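Local coordinates for cleavage stimulation factor 77 (Encephalitozoon cuniculi, PDB 2UY1), which probably helps 3'-end processing of nuclear pre-mRNA as an all-helical scaffold of the suppressor-of-forked family, and may bind mRNA, at residues G245-L250 with G437-F442. Numbering follows the deposited sequence.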
loop_
_atom_site.group_PDB
_atom_site.type_symbol
_atom_site.label_atom_id
_atom_site.label_comp_id
_atom_site.label_asym_id
_atom_site.label_seq_id
_atom_site.Cartn_x
_atom_site.Cartn_y
_atom_site.Cartn_z
ATOM N N GLY B 245 0.221 20.748 -22.896
ATOM C CA GLY B 245 0.576 19.312 -22.669
ATOM C C GLY B 245 0.615 18.312 -23.842
ATOM O O GLY B 245 0.188 18.615 -24.971
ATOM N N MET B 246 1.161 17.123 -23.564
ATOM C CA MET B 246 1.082 15.945 -24.437
ATOM C C MET B 246 -0.342 15.345 -24.632
ATOM O O MET B 246 -0.609 14.789 -25.670
ATOM C CB MET B 246 2.041 14.882 -23.882
ATOM C CG MET B 246 2.073 13.501 -24.552
ATOM S SD MET B 246 3.662 12.751 -24.191
ATOM C CE MET B 246 4.677 13.818 -25.223
ATOM N N PHE B 247 -1.231 15.428 -23.630
ATOM C CA PHE B 247 -2.591 14.801 -23.714
ATOM C C PHE B 247 -3.324 14.999 -25.074
ATOM O O PHE B 247 -3.773 14.026 -25.711
ATOM C CB PHE B 247 -3.521 15.264 -22.549
ATOM C CG PHE B 247 -4.911 14.697 -22.628
ATOM C CD1 PHE B 247 -5.243 13.502 -21.933
ATOM C CD2 PHE B 247 -5.892 15.300 -23.418
ATOM C CE1 PHE B 247 -6.520 12.976 -22.023
ATOM C CE2 PHE B 247 -7.166 14.763 -23.529
ATOM C CZ PHE B 247 -7.491 13.584 -22.833
ATOM N N LEU B 248 -3.497 16.263 -25.471
ATOM C CA LEU B 248 -4.320 16.583 -26.644
ATOM C C LEU B 248 -3.718 16.073 -27.923
ATOM O O LEU B 248 -4.453 15.785 -28.847
ATOM C CB LEU B 248 -4.606 18.111 -26.768
ATOM C CG LEU B 248 -5.806 18.722 -26.064
ATOM C CD1 LEU B 248 -5.934 20.174 -26.510
ATOM C CD2 LEU B 248 -7.110 18.032 -26.350
ATOM N N SER B 249 -2.385 15.948 -27.983
ATOM C CA SER B 249 -1.733 15.330 -29.155
ATOM C C SER B 249 -1.939 13.828 -29.215
ATOM O O SER B 249 -2.104 13.269 -30.313
ATOM C CB SER B 249 -0.243 15.687 -29.218
ATOM O OG SER B 249 -0.080 17.122 -29.300
ATOM N N LEU B 250 -1.901 13.171 -28.048
ATOM C CA LEU B 250 -2.174 11.740 -27.954
ATOM C C LEU B 250 -3.609 11.380 -28.331
ATOM O O LEU B 250 -3.857 10.383 -29.049
ATOM C CB LEU B 250 -1.810 11.198 -26.541
ATOM C CG LEU B 250 -0.355 11.281 -26.063
ATOM C CD1 LEU B 250 -0.138 10.405 -24.831
ATOM C CD2 LEU B 250 0.620 10.849 -27.120
ATOM N N GLY B 437 -14.758 13.127 -15.611
ATOM C CA GLY B 437 -14.666 11.668 -15.540
ATOM C C GLY B 437 -14.167 11.040 -16.814
ATOM O O GLY B 437 -13.211 10.242 -16.790
ATOM N N ARG B 438 -14.788 11.412 -17.937
ATOM C CA ARG B 438 -14.401 10.924 -19.261
ATOM C C ARG B 438 -12.945 11.262 -19.610
ATOM O O ARG B 438 -12.201 10.425 -20.117
ATOM C CB ARG B 438 -15.374 11.449 -20.334
ATOM C CG ARG B 438 -16.687 10.698 -20.317
ATOM C CD ARG B 438 -17.766 11.361 -21.139
ATOM N NE ARG B 438 -19.087 10.757 -20.890
ATOM C CZ ARG B 438 -19.622 9.726 -21.569
ATOM N NH1 ARG B 438 -18.950 9.122 -22.564
ATOM N NH2 ARG B 438 -20.851 9.305 -21.269
ATOM N N TYR B 439 -12.571 12.510 -19.362
ATOM C CA TYR B 439 -11.222 12.981 -19.558
ATOM C C TYR B 439 -10.255 12.136 -18.769
ATOM O O TYR B 439 -9.256 11.736 -19.327
ATOM C CB TYR B 439 -11.096 14.460 -19.098
ATOM C CG TYR B 439 -9.658 14.942 -18.962
ATOM C CD1 TYR B 439 -8.901 15.311 -20.090
ATOM C CD2 TYR B 439 -9.055 15.018 -17.709
ATOM C CE1 TYR B 439 -7.614 15.753 -19.960
ATOM C CE2 TYR B 439 -7.773 15.443 -17.572
ATOM C CZ TYR B 439 -7.041 15.794 -18.704
ATOM O OH TYR B 439 -5.750 16.247 -18.539
ATOM N N HIS B 440 -10.527 11.917 -17.468
ATOM C CA HIS B 440 -9.619 11.098 -16.656
ATOM C C HIS B 440 -9.515 9.685 -17.113
ATOM O O HIS B 440 -8.450 9.119 -17.067
ATOM C CB HIS B 440 -9.858 11.217 -15.142
ATOM C CG HIS B 440 -9.459 12.547 -14.606
ATOM N ND1 HIS B 440 -10.163 13.695 -14.460
ATOM C CD2 HIS B 440 -8.158 12.845 -14.265
ATOM C CE1 HIS B 440 -9.303 14.635 -13.960
ATOM N NE2 HIS B 440 -8.091 14.105 -13.873
ATOM N N CYS B 441 -10.595 9.143 -17.644
ATOM C CA CYS B 441 -10.568 7.858 -18.343
ATOM C C CYS B 441 -9.569 7.815 -19.478
ATOM O O CYS B 441 -8.853 6.853 -19.610
ATOM C CB CYS B 441 -11.962 7.431 -18.821
ATOM S SG CYS B 441 -13.089 6.841 -17.500
ATOM N N PHE B 442 -9.511 8.865 -20.308
ATOM C CA PHE B 442 -8.574 8.892 -21.395
ATOM C C PHE B 442 -7.191 9.099 -20.807
ATOM O O PHE B 442 -6.291 8.350 -21.150
ATOM C CB PHE B 442 -8.934 10.006 -22.403
ATOM C CG PHE B 442 -9.937 9.596 -23.437
ATOM C CD1 PHE B 442 -9.539 9.297 -24.714
ATOM C CD2 PHE B 442 -11.304 9.549 -23.133
ATOM C CE1 PHE B 442 -10.454 8.904 -25.688
ATOM C CE2 PHE B 442 -12.215 9.152 -24.079
ATOM C CZ PHE B 442 -11.776 8.835 -25.380
#
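A 3.0 Å bond from Cys441 N to Gly437 O closes the helical turn that carries Tyr439, one residue short of Phe442; these two side chains meet Phe247, and the contact itself is apolar. Phe247 extends from helix 247-255 with CG anti to its backbone nitrogen (chi1 178°), which carries the ring out to helix 434-446. Tyr439 lays CE1 over the centre of one face of this ring, 3.5 Å above its plane. The two rings form an oblique pair, inclined at 47° with centroids 4.6 Å apart. On the same face, Tyr439 CD1 comes to 3.5 Å from Phe247 CZ. In this HAT-repeat (half-a-TPR) family of helical hairpins, the pairing brings a helix near the modelled C-terminus back onto helix 247-255, close to the centre of the chain. Phe442 contributes its CB, which lies near the plane of the Phe247 ring, 3.8 Å from CE1. Its own ring turns away from Phe247 and meets Phe217 of helix 213-225 edge-to-face, while Phe247 makes another edge-to-face pair with Phe446. Along the same turn, Arg438 NH1 reaches outside both segments to form a salt bridge with an acidic side chain of the other chain in the assembly.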